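Local coordinates for gentamicin resistance protein (Enterococcus gallinarum, PDB 6CTZ) that probably confers aminoglycoside resistance by phosphorylating the 2''-hydroxyl of drugs such as kanamycin, with a guanine nucleotide and magnesium bound in a kinase-like active site, at residues C65-I70 and M120-A125; G93-E98 and H197-L202; L188-L193 and T210-F215. The protein carries 2 engineered substitutions. All blocks are in the same frame, centred on the assembly; numbering follows the deposited sequence. Where two conformers were deposited one is given.

Contact 1: residues C65-I70 and M120-A125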
loop_
_atom_site.group_PDB
_atom_site.type_symbol
_atom_site.label_atom_id
_atom_site.label_comp_id
_atom_site.label_asym_id
_atom_site.label_seq_id
_atom_site.Cartn_x
_atom_site.Cartn_y
_atom_site.Cartn_z
ATOM N N CYS A 65 18.650 3.922 -3.235
ATOM C CA CYS A 65 18.430 4.509 -1.922
ATOM C C CYS A 65 17.848 3.535 -0.914
ATOM O O CYS A 65 17.777 3.871 0.272
ATOM C CB CYS A 65 17.481 5.711 -2.039
ATOM S SG CYS A 65 18.061 6.967 -3.187
ATOM N N VAL A 66 17.406 2.358 -1.346
ATOM C CA VAL A 66 16.795 1.385 -0.451
ATOM C C VAL A 66 17.628 0.108 -0.467
ATOM O O VAL A 66 18.361 -0.175 -1.416
ATOM C CB VAL A 66 15.313 1.097 -0.788
ATOM C CG1 VAL A 66 14.474 2.352 -0.630
ATOM C CG2 VAL A 66 15.184 0.550 -2.193
ATOM N N LYS A 67 17.525 -0.656 0.619
ATOM C CA LYS A 67 18.274 -1.896 0.799
ATOM C C LYS A 67 17.401 -3.133 0.632
ATOM O O LYS A 67 17.715 -4.199 1.174
ATOM C CB LYS A 67 18.938 -1.922 2.173
ATOM C CG LYS A 67 19.954 -0.820 2.372
ATOM C CD LYS A 67 20.665 -0.981 3.697
ATOM C CE LYS A 67 21.544 0.218 4.016
ATOM N NZ LYS A 67 22.569 0.462 2.972
ATOM N N VAL A 68 16.272 -2.989 -0.029
ATOM C CA VAL A 68 15.486 -4.111 -0.500
ATOM C C VAL A 68 15.400 -3.979 -2.009
ATOM O O VAL A 68 15.633 -2.910 -2.583
ATOM C CB VAL A 68 14.070 -4.154 0.112
ATOM C CG1 VAL A 68 14.135 -4.396 1.613
ATOM C CG2 VAL A 68 13.302 -2.875 -0.217
ATOM N N ASN A 69 15.054 -5.080 -2.651
ATOM C CA ASN A 69 14.792 -5.052 -4.075
ATOM C C ASN A 69 13.413 -4.463 -4.342
ATOM O O ASN A 69 12.464 -4.690 -3.583
ATOM C CB ASN A 69 14.924 -6.464 -4.628
ATOM C CG ASN A 69 16.365 -6.976 -4.520
ATOM O OD1 ASN A 69 17.158 -6.451 -3.737
ATOM N ND2 ASN A 69 16.710 -7.962 -5.318
ATOM N N ILE A 70 13.320 -3.649 -5.391
ATOM C CA ILE A 70 12.047 -3.085 -5.835
ATOM C C ILE A 70 11.942 -3.334 -7.337
ATOM O O ILE A 70 12.948 -3.641 -7.995
ATOM C CB ILE A 70 11.940 -1.578 -5.486
ATOM C CG1 ILE A 70 12.938 -0.742 -6.304
ATOM C CG2 ILE A 70 12.107 -1.356 -3.971
ATOM C CD1 ILE A 70 12.937 0.738 -5.923
ATOM N N MET A 120 11.482 2.365 5.875
ATOM C CA MET A 120 10.689 3.567 6.108
ATOM C C MET A 120 11.590 4.767 6.343
ATOM O O MET A 120 11.306 5.872 5.862
ATOM C CB MET A 120 9.741 3.332 7.285
ATOM C CG MET A 120 8.710 2.250 7.003
ATOM S SD MET A 120 7.728 1.718 8.427
ATOM C CE MET A 120 6.355 2.853 8.369
ATOM N N ASN A 121 12.623 4.549 7.106
ATOM C CA ASN A 121 13.632 5.568 7.234
ATOM C C ASN A 121 14.317 6.170 5.894
ATOM O O ASN A 121 14.507 7.360 5.607
ATOM C CB ASN A 121 14.739 5.167 8.204
ATOM C CG ASN A 121 14.333 5.272 9.645
ATOM O OD1 ASN A 121 13.301 5.771 10.010
ATOM N ND2 ASN A 121 15.197 4.800 10.470
ATOM N N GLU A 122 14.550 5.169 5.035
ATOM C CA GLU A 122 15.094 5.540 3.735
ATOM C C GLU A 122 14.089 6.342 2.921
ATOM O O GLU A 122 14.457 7.343 2.293
ATOM C CB GLU A 122 15.555 4.292 2.992
ATOM C CG GLU A 122 16.784 3.652 3.634
ATOM C CD GLU A 122 16.978 2.183 3.287
ATOM O OE1 GLU A 122 18.028 1.624 3.664
ATOM O OE2 GLU A 122 16.084 1.585 2.665
ATOM N N LEU A 123 12.813 5.947 2.938
ATOM C CA LEU A 123 11.802 6.747 2.248
ATOM C C LEU A 123 11.729 8.143 2.848
ATOM O O LEU A 123 11.653 9.141 2.120
ATOM C CB LEU A 123 10.428 6.072 2.315
ATOM C CG LEU A 123 10.287 4.746 1.559
ATOM C CD1 LEU A 123 8.820 4.323 1.533
ATOM C CD2 LEU A 123 10.839 4.853 0.149
ATOM N N SER A 124 11.784 8.233 4.176
ATOM C CA SER A 124 11.695 9.527 4.840
ATOM C C SER A 124 12.918 10.398 4.599
ATOM O O SER A 124 12.843 11.609 4.820
ATOM C CB SER A 124 11.493 9.349 6.341
ATOM O OG SER A 124 10.159 8.962 6.622
ATOM N N ALA A 125 14.032 9.817 4.161
ATOM C CA ALA A 125 15.222 10.576 3.812
ATOM C C ALA A 125 15.279 10.950 2.335
ATOM O O ALA A 125 16.145 11.738 1.942
ATOM C CB ALA A 125 16.474 9.776 4.183
HETATM O O HOH W 1 15.276 -1.039 2.490
#
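Glu122, near the end of helix 106-125, reaches across to the loop 65-70. Its chain is extended beyond CG (chi2 158°), which carries the carboxylate out from the helix to the backbone of Val66 and Lys67. On the way Glu122 CG passes 3.5 Å from Cys65 O. OE2 of Glu122 then settles 3.2 Å from Val66 CA. The single N-H of Lys67 is shared: Lys67 N makes a weak, bent bond (145°) to Glu122 OE2 at 3.4 Å and a shorter one, 3.0 Å, to a water, which in turn donates to Glu122 OE2 at 2.8 Å. The other oxygen, Glu122 OE1, lies against the methylenes of Lys67, 3.4 Å from Lys67 CG, where the two side chains cross at about a right angle. One residue on, Leu123 turns inward to Leu188 and His190, and its CD2 only brushes Val66 CG1 at 4.5 Å. The loop between helix 46-62 and strand 73-78 thus meets helix 106-125 lightly. Lys67 NZ stays 4.7 Å from Glu122 OE1, so the attraction between these opposite charges is probably long-range, and the polar link is weak and mostly solvent-mediated.

Contact 2: residues G93-E98 and H197-L202. With MG (magnesium ion), chain C; GDP (guanosine-5'-diphosphate), chain B.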
loop_
_atom_site.group_PDB
_atom_site.type_symbol
_atom_site.label_atom_id
_atom_site.label_comp_id
_atom_site.label_asym_id
_atom_site.label_seq_id
_atom_site.Cartn_x
_atom_site.Cartn_y
_atom_site.Cartn_z
ATOM N N GLY A 93 11.291 -14.144 -4.018
ATOM C CA GLY A 93 10.922 -14.443 -2.657
ATOM C C GLY A 93 9.481 -14.892 -2.551
ATOM O O GLY A 93 8.752 -15.011 -3.534
ATOM N N GLN A 94 9.089 -15.152 -1.320
ATOM C CA GLN A 94 7.732 -15.541 -0.991
ATOM C C GLN A 94 7.030 -14.293 -0.485
ATOM O O GLN A 94 7.553 -13.609 0.397
ATOM C CB GLN A 94 7.769 -16.613 0.103
ATOM C CG GLN A 94 6.476 -16.802 0.893
ATOM C CD GLN A 94 5.432 -17.615 0.148
ATOM O OE1 GLN A 94 5.718 -18.700 -0.366
ATOM N NE2 GLN A 94 4.210 -17.090 0.088
ATOM N N ILE A 95 5.880 -13.965 -1.080
ATOM C CA ILE A 95 5.041 -12.916 -0.512
ATOM C C ILE A 95 4.631 -13.339 0.886
ATOM O O ILE A 95 4.139 -14.453 1.090
ATOM C CB ILE A 95 3.809 -12.673 -1.395
ATOM C CG1 ILE A 95 4.225 -12.154 -2.772
ATOM C CG2 ILE A 95 2.827 -11.731 -0.705
ATOM C CD1 ILE A 95 3.064 -11.895 -3.687
ATOM N N LEU A 96 4.841 -12.459 1.860
ATOM C CA LEU A 96 4.500 -12.800 3.237
ATOM C C LEU A 96 2.990 -12.898 3.440
ATOM O O LEU A 96 2.494 -13.879 4.009
ATOM C CB LEU A 96 5.117 -11.777 4.193
ATOM C CG LEU A 96 4.886 -12.054 5.681
ATOM C CD1 LEU A 96 5.548 -13.370 6.062
ATOM C CD2 LEU A 96 5.425 -10.911 6.526
ATOM N N GLY A 97 2.241 -11.879 3.017
ATOM C CA GLY A 97 0.796 -11.851 3.184
ATOM C C GLY A 97 0.345 -11.566 4.607
ATOM O O GLY A 97 1.173 -11.560 5.519
ATOM N N GLU A 98 -0.931 -11.271 4.783
ATOM C CA GLU A 98 -1.449 -11.242 6.147
ATOM C C GLU A 98 -1.324 -12.470 7.114
ATOM O O GLU A 98 -0.946 -12.386 8.223
ATOM C CB GLU A 98 -2.860 -10.690 6.227
ATOM C CG GLU A 98 -3.653 -10.546 4.919
ATOM C CD GLU A 98 -5.177 -10.444 5.140
ATOM O OE1 GLU A 98 -5.640 -10.753 6.237
ATOM O OE2 GLU A 98 -5.923 -10.107 4.218
ATOM N N HIS A 197 2.699 -7.059 -0.068
ATOM C CA HIS A 197 3.740 -6.447 -0.876
ATOM C C HIS A 197 5.133 -6.724 -0.338
ATOM O O HIS A 197 6.101 -6.186 -0.878
ATOM C CB HIS A 197 3.532 -4.933 -0.950
ATOM C CG HIS A 197 2.270 -4.533 -1.632
ATOM N ND1 HIS A 197 1.555 -3.410 -1.272
ATOM C CD2 HIS A 197 1.603 -5.087 -2.671
ATOM C CE1 HIS A 197 0.503 -3.291 -2.062
ATOM N NE2 HIS A 197 0.509 -4.297 -2.919
ATOM N N PHE A 198 5.265 -7.535 0.714
ATOM C CA PHE A 198 6.567 -7.845 1.301
ATOM C C PHE A 198 7.044 -9.169 0.725
ATOM O O PHE A 198 6.381 -10.199 0.892
ATOM C CB PHE A 198 6.510 -8.000 2.825
ATOM C CG PHE A 198 5.988 -6.801 3.582
ATOM C CD1 PHE A 198 5.782 -5.573 2.971
ATOM C CD2 PHE A 198 5.727 -6.920 4.939
ATOM C CE1 PHE A 198 5.287 -4.498 3.698
ATOM C CE2 PHE A 198 5.227 -5.849 5.672
ATOM C CZ PHE A 198 5.016 -4.639 5.046
ATOM N N LEU A 199 8.189 -9.148 0.059
ATOM C CA LEU A 199 8.813 -10.367 -0.435
ATOM C C LEU A 199 9.900 -10.789 0.542
ATOM O O LEU A 199 10.700 -9.957 0.981
ATOM C CB LEU A 199 9.411 -10.144 -1.827
ATOM C CG LEU A 199 8.473 -10.151 -3.041
ATOM C CD1 LEU A 199 7.883 -11.552 -3.289
ATOM C CD2 LEU A 199 7.415 -9.051 -2.957
ATOM N N THR A 200 9.925 -12.077 0.885
ATOM C CA THR A 200 10.818 -12.567 1.924
ATOM C C THR A 200 11.621 -13.763 1.443
ATOM O O THR A 200 11.212 -14.510 0.548
ATOM C CB THR A 200 10.054 -13.002 3.195
ATOM O OG1 THR A 200 9.192 -14.109 2.882
ATOM C CG2 THR A 200 9.223 -11.856 3.765
ATOM N N ASN A 201 12.770 -13.947 2.086
ATOM C CA ASN A 201 13.498 -15.210 2.042
ATOM C C ASN A 201 13.746 -15.588 3.495
ATOM O O ASN A 201 14.770 -15.221 4.081
ATOM C CB ASN A 201 14.794 -15.113 1.252
ATOM C CG ASN A 201 15.561 -16.408 1.286
ATOM O OD1 ASN A 201 15.043 -17.421 1.756
ATOM N ND2 ASN A 201 16.784 -16.397 0.790
ATOM N N LEU A 202 12.803 -16.333 4.071
ATOM C CA LEU A 202 12.921 -16.724 5.465
ATOM C C LEU A 202 14.060 -17.712 5.707
ATOM O O LEU A 202 14.376 -17.987 6.867
ATOM C CB LEU A 202 11.572 -17.243 5.974
ATOM C CG LEU A 202 10.474 -16.163 5.978
ATOM C CD1 LEU A 202 9.108 -16.724 6.333
ATOM C CD2 LEU A 202 10.829 -15.049 6.940
HETATM MG MG MG C . -0.886 -4.120 -4.600
HETATM P PB GDP B . -2.143 -3.367 -7.456
HETATM O O1B GDP B . -1.512 -2.007 -7.639
HETATM O O2B GDP B . -2.314 -3.727 -5.995
HETATM O O3B GDP B . -3.399 -3.527 -8.281
HETATM O O3A GDP B . -1.089 -4.406 -8.112
HETATM P PA GDP B . 0.324 -4.932 -7.520
HETATM O O1A GDP B . 1.461 -4.107 -8.045
HETATM O O2A GDP B . 0.253 -5.026 -6.005
HETATM O "O5'" GDP B . 0.417 -6.390 -8.229
HETATM C "C5'" GDP B . -0.650 -7.311 -8.050
HETATM C "C4'" GDP B . -0.115 -8.559 -7.389
HETATM O "O4'" GDP B . 0.775 -9.213 -8.294
HETATM C "C3'" GDP B . 0.720 -8.321 -6.142
HETATM O "O3'" GDP B . -0.076 -8.097 -4.974
HETATM C "C2'" GDP B . 1.467 -9.628 -6.063
HETATM O "O2'" GDP B . 0.610 -10.667 -5.579
HETATM C "C1'" GDP B . 1.742 -9.922 -7.529
HETATM N N9 GDP B . 3.073 -9.408 -7.907
HETATM C C8 GDP B . 3.368 -8.259 -8.556
HETATM N N7 GDP B . 4.714 -8.160 -8.716
HETATM C C5 GDP B . 5.272 -9.258 -8.170
HETATM C C6 GDP B . 6.628 -9.787 -7.975
HETATM O O6 GDP B . 7.621 -9.166 -8.397
HETATM N N1 GDP B . 6.738 -10.970 -7.350
HETATM C C2 GDP B . 5.681 -11.672 -6.886
HETATM N N2 GDP B . 5.889 -12.858 -6.282
HETATM N N3 GDP B . 4.406 -11.244 -7.019
HETATM C C4 GDP B . 4.179 -10.073 -7.649
HETATM O O HOH W 2 -1.676 -5.910 -3.974
HETATM O O HOH W 3 -2.204 -3.153 -3.278
#
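Gln94 and Thr200 grip each other through their backbones, as an antiparallel hydrogen-bonded pair. Gln94 N gives a fairly straight bond (164°) to Thr200 O at 2.9 Å, in the carbonyl plane, and Thr200 N returns one to Gln94 O. That second donor is tilted 34° from the carbonyl plane. Thr200 OG1 also comes within 3.0 Å of Gln94 O, since chi1 of 63° sets the hydroxyl between the backbone N and the carbonyl carbon; CG2 is left to rest against Leu96 CB. The ladder's next rung is Leu96 N to Phe198 O, 2.9 Å. Between the rungs Ile95 and Leu199 form a non-hydrogen-bonded pair, side by side and pointing the same way, with Ile95 CG1, in the conformer described, 3.7 Å from Leu199 CD1. Just past the strand, Leu96 CD2 comes to the edge of the Phe198 ring.

Strand 94-95 comes just after what is probably the hinge linker, as in protein kinases, and is laid against a short hairpin of the larger lobe. Ile95 and Leu199 accordingly belong to the nucleotide pocket: in that same conformer Ile95 CD1 sits 3.3 Å from GDP O2', and Leu199 CD1 lies 3.8 Å from GDP N2. Where strand 198-200 starts, His197 leads off from the pairing, and its NE2 binds a magnesium ion at 2.2 Å. O2A and O2B of GDP, two waters and Asp214 complete that ion's shell. The ring's rotation is fixed from behind by a hydrogen bond between ND1 and the carbonyl O of Asp192. Farther out, Gln94 folds back at chi2, and its NE2 donates to Ile95 O of its own strand, while strand 209-212 flanks 198-200 along its other edge.

Contact 3: residues L188-L193 and T210-F215. With MG (magnesium ion), chain C; MG (magnesium ion), chain D; GDP (guanosine-5'-diphosphate), chain B; KAN (kanamycin a), chain E.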
loop_
_atom_site.group_PDB
_atom_site.type_symbol
_atom_site.label_atom_id
_atom_site.label_comp_id
_atom_site.label_asym_id
_atom_site.label_seq_id
_atom_site.Cartn_x
_atom_site.Cartn_y
_atom_site.Cartn_z
ATOM N N LEU A 188 8.185 11.470 1.474
ATOM C CA LEU A 188 7.817 10.380 0.569
ATOM C C LEU A 188 7.357 9.177 1.383
ATOM O O LEU A 188 8.063 8.738 2.293
ATOM C CB LEU A 188 9.013 9.967 -0.280
ATOM C CG LEU A 188 8.748 8.774 -1.219
ATOM C CD1 LEU A 188 7.684 9.102 -2.257
ATOM C CD2 LEU A 188 10.037 8.327 -1.889
ATOM N N ILE A 189 6.166 8.656 1.066
ATOM C CA ILE A 189 5.667 7.418 1.659
ATOM C C ILE A 189 5.387 6.406 0.556
ATOM O O ILE A 189 5.114 6.762 -0.597
ATOM C CB ILE A 189 4.407 7.622 2.535
ATOM C CG1 ILE A 189 3.187 8.050 1.711
ATOM C CG2 ILE A 189 4.679 8.640 3.632
ATOM C CD1 ILE A 189 1.884 7.961 2.488
ATOM N N HIS A 190 5.441 5.119 0.927
ATOM C CA HIS A 190 5.043 4.062 -0.001
ATOM C C HIS A 190 3.546 4.138 -0.288
ATOM O O HIS A 190 3.117 4.019 -1.445
ATOM C CB HIS A 190 5.434 2.709 0.588
ATOM C CG HIS A 190 5.015 1.528 -0.233
ATOM N ND1 HIS A 190 3.730 1.036 -0.229
ATOM C CD2 HIS A 190 5.732 0.718 -1.051
ATOM C CE1 HIS A 190 3.666 -0.025 -1.019
ATOM N NE2 HIS A 190 4.867 -0.239 -1.532
ATOM N N GLY A 191 2.740 4.371 0.752
ATOM C CA GLY A 191 1.328 4.620 0.591
ATOM C C GLY A 191 0.427 3.405 0.605
ATOM O O GLY A 191 -0.791 3.571 0.722
ATOM N N ASP A 192 0.972 2.201 0.488
ATOM C CA ASP A 192 0.157 0.992 0.512
ATOM C C ASP A 192 0.997 -0.140 1.103
ATOM O O ASP A 192 1.164 -1.210 0.510
ATOM C CB ASP A 192 -0.357 0.680 -0.895
ATOM C CG ASP A 192 -1.557 -0.245 -0.903
ATOM O OD1 ASP A 192 -2.316 -0.296 0.093
ATOM O OD2 ASP A 192 -1.759 -0.913 -1.939
ATOM N N LEU A 193 1.567 0.103 2.288
ATOM C CA LEU A 193 2.659 -0.728 2.799
ATOM C C LEU A 193 2.102 -1.883 3.637
ATOM O O LEU A 193 2.216 -1.933 4.859
ATOM C CB LEU A 193 3.656 0.131 3.567
ATOM C CG LEU A 193 4.993 -0.529 3.901
ATOM C CD1 LEU A 193 5.772 -0.863 2.631
ATOM C CD2 LEU A 193 5.826 0.390 4.772
ATOM N N THR A 210 13.417 -9.281 1.499
ATOM C CA THR A 210 14.207 -9.138 0.290
ATOM C C THR A 210 13.637 -8.141 -0.699
ATOM O O THR A 210 14.399 -7.629 -1.522
ATOM C CB THR A 210 14.417 -10.491 -0.414
ATOM O OG1 THR A 210 13.149 -11.076 -0.722
ATOM C CG2 THR A 210 15.221 -11.440 0.465
ATOM N N GLY A 211 12.341 -7.839 -0.645
ATOM C CA GLY A 211 11.769 -6.968 -1.651
ATOM C C GLY A 211 10.482 -6.328 -1.196
ATOM O O GLY A 211 9.806 -6.817 -0.286
ATOM N N ILE A 212 10.160 -5.209 -1.845
ATOM C CA ILE A 212 8.897 -4.491 -1.667
ATOM C C ILE A 212 8.368 -4.153 -3.052
ATOM O O ILE A 212 9.122 -3.634 -3.891
ATOM C CB ILE A 212 9.079 -3.193 -0.850
ATOM C CG1 ILE A 212 9.622 -3.486 0.550
ATOM C CG2 ILE A 212 7.753 -2.414 -0.772
ATOM C CD1 ILE A 212 8.579 -4.008 1.525
ATOM N N ILE A 213 7.090 -4.439 -3.300
ATOM C CA ILE A 213 6.464 -4.140 -4.583
ATOM C C ILE A 213 5.350 -3.099 -4.444
ATOM O O ILE A 213 5.040 -2.635 -3.338
ATOM C CB ILE A 213 5.960 -5.428 -5.265
ATOM C CG1 ILE A 213 4.934 -6.145 -4.375
ATOM C CG2 ILE A 213 7.142 -6.336 -5.635
ATOM C CD1 ILE A 213 4.169 -7.231 -5.097
ATOM N N ASP A 214 4.757 -2.722 -5.580
ATOM C CA ASP A 214 3.562 -1.882 -5.686
ATOM C C ASP A 214 3.686 -0.510 -5.039
ATOM O O ASP A 214 3.124 -0.269 -3.968
ATOM C CB ASP A 214 2.306 -2.583 -5.171
ATOM C CG ASP A 214 1.035 -1.835 -5.556
ATOM O OD1 ASP A 214 1.120 -0.833 -6.324
ATOM O OD2 ASP A 214 -0.055 -2.243 -5.086
ATOM N N PHE A 215 4.385 0.400 -5.708
ATOM C CA PHE A 215 4.544 1.775 -5.262
ATOM C C PHE A 215 3.503 2.711 -5.867
ATOM O O PHE A 215 3.710 3.927 -5.877
ATOM C CB PHE A 215 5.964 2.271 -5.573
ATOM C CG PHE A 215 7.035 1.673 -4.687
ATOM C CD1 PHE A 215 7.409 0.335 -4.809
ATOM C CD2 PHE A 215 7.688 2.461 -3.753
ATOM C CE1 PHE A 215 8.415 -0.205 -4.003
ATOM C CE2 PHE A 215 8.684 1.935 -2.946
ATOM C CZ PHE A 215 9.048 0.592 -3.068
HETATM MG MG MG C . -0.886 -4.120 -4.600
HETATM MG MG MG D . -1.068 -0.588 -6.270
HETATM P PB GDP B . -2.143 -3.367 -7.456
HETATM O O1B GDP B . -1.512 -2.007 -7.639
HETATM O O2B GDP B . -2.314 -3.727 -5.995
HETATM O O3B GDP B . -3.399 -3.527 -8.281
HETATM O O3A GDP B . -1.089 -4.406 -8.112
HETATM P PA GDP B . 0.324 -4.932 -7.520
HETATM O O1A GDP B . 1.461 -4.107 -8.045
HETATM O O2A GDP B . 0.253 -5.026 -6.005
HETATM O "O5'" GDP B . 0.417 -6.390 -8.229
HETATM C "C5'" GDP B . -0.650 -7.311 -8.050
HETATM C "C4'" GDP B . -0.115 -8.559 -7.389
HETATM O "O4'" GDP B . 0.775 -9.213 -8.294
HETATM C "C3'" GDP B . 0.720 -8.321 -6.142
HETATM O "O3'" GDP B . -0.076 -8.097 -4.974
HETATM C "C2'" GDP B . 1.467 -9.628 -6.063
HETATM O "O2'" GDP B . 0.610 -10.667 -5.579
HETATM C "C1'" GDP B . 1.742 -9.922 -7.529
HETATM N N9 GDP B . 3.073 -9.408 -7.907
HETATM C C8 GDP B . 3.368 -8.259 -8.556
HETATM N N7 GDP B . 4.714 -8.160 -8.716
HETATM C C5 GDP B . 5.272 -9.258 -8.170
HETATM C C6 GDP B . 6.628 -9.787 -7.975
HETATM O O6 GDP B . 7.621 -9.166 -8.397
HETATM N N1 GDP B . 6.738 -10.970 -7.350
HETATM C C2 GDP B . 5.681 -11.672 -6.886
HETATM N N2 GDP B . 5.889 -12.858 -6.282
HETATM N N3 GDP B . 4.406 -11.244 -7.019
HETATM C C4 GDP B . 4.179 -10.073 -7.649
HETATM C C1 KAN E . -9.040 -4.417 3.316
HETATM C C2 KAN E . -9.864 -4.172 4.581
HETATM C C3 KAN E . -9.589 -5.272 5.584
HETATM C C4 KAN E . -9.961 -6.591 4.925
HETATM C C5 KAN E . -9.165 -6.808 3.642
HETATM C C6 KAN E . -9.590 -8.085 2.923
HETATM C C7 KAN E . -4.225 -3.008 1.608
HETATM C C8 KAN E . -5.531 -2.881 0.829
HETATM C C9 KAN E . -6.725 -2.981 1.783
HETATM C C10 KAN E . -6.692 -4.274 2.601
HETATM C C11 KAN E . -5.350 -4.416 3.323
HETATM C C12 KAN E . -4.181 -4.339 2.348
HETATM C C13 KAN E . -6.315 -1.436 -0.960
HETATM C C14 KAN E . -5.637 -0.546 -1.991
HETATM C C15 KAN E . -5.365 0.820 -1.355
HETATM C C16 KAN E . -6.669 1.408 -0.828
HETATM C C17 KAN E . -7.336 0.421 0.110
HETATM C C18 KAN E . -8.696 0.957 0.528
HETATM N N1 KAN E . -8.829 -8.188 1.691
HETATM N N2 KAN E . -5.277 -5.672 4.061
HETATM N N3 KAN E . -3.095 -2.886 0.689
HETATM N N4 KAN E . -4.746 1.755 -2.287
HETATM O O5 KAN E . -9.267 -5.704 2.734
HETATM O O6 KAN E . -9.499 -2.904 5.133
HETATM O O7 KAN E . -10.367 -5.086 6.772
HETATM O O8 KAN E . -9.693 -7.656 5.840
HETATM O O9 KAN E . -7.660 -4.244 3.652
HETATM O O10 KAN E . -7.941 -2.966 1.018
HETATM O O11 KAN E . -5.474 -1.603 0.180
HETATM O O12 KAN E . -7.532 -0.817 -0.552
HETATM O O13 KAN E . -4.443 -1.200 -2.427
HETATM O O14 KAN E . -6.446 2.627 -0.098
HETATM O O15 KAN E . -9.317 0.022 1.417
HETATM O O HOH W 4 1.962 2.073 -3.083
HETATM O O HOH W 5 -0.659 0.562 -4.498
HETATM O O HOH W 2 -1.676 -5.910 -3.974
HETATM O O HOH W 3 -2.204 -3.153 -3.278
HETATM O O HOH W 6 -1.031 0.979 -7.746
HETATM O O HOH W 7 -3.048 -0.369 -5.792
#
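Asp214 OD2 is held by two metals, 2.1 Å from the magnesium ion that His197 also binds and 2.3 Å from a second one. OD1 joins it on the second ion, making the carboxylate bidentate there, and GDP O1B and three waters fill the remaining places. Asp192, from the other segment, keeps its OD2 3.8 Å from Asp214 OD2. One water of the second ion lies 3.2 Å from Asp192 OD2 and can donate to it, linking the two loops. Kanamycin O13 donates to Asp192 OD2 at 2.7 Å and its N3 to OD1 at 2.8 Å. By analogy with protein kinases, Asp192 probably corresponds to the catalytic-loop aspartate; Asp214 begins a DFG motif. His190 ties the loops together. With CG anti to N (chi1 177°), its ring reaches over to residues 212-215, where His190 NE2 donates to Ile213 O at 3.0 Å, the oxygen lying in the ring plane. ND1 accepts from Asp192 N in its own loop, so both ring nitrogens are used and the ring's flip is set. Its CD2 edge points onto the face of Phe215, over the centre, in an edge-to-face pair with the planes at 58°. Leu193 CD1 lies over one face of the imidazole, toward its rim, and a water 2.8 Å from both His190 O and Asp214 O can link them.

Contacts 1 and 3 lie close, their centres about 9 Å apart, and they touch: Leu123 packs on His190 and Leu188, and Asn69 pairs by its backbone with Thr210 and Ile212, so the loop 65-70 borders strand 209-212. Contacts 2 and 3, centres about 13 Å apart, both reach the small sheet, contact 2 through 94-95 and 198-200, contact 3 through 209-212. Contacts 1 and 2 stay apart, about 17 Å between centres. Along the chain contact 1 closes before contact 3 opens, while contact 2 crosses both. Contacts 2 and 3 bring His197 and Asp214 together on one magnesium ion beside GDP, and contact 1 lies on the outer side of contact 3, away from the ligands.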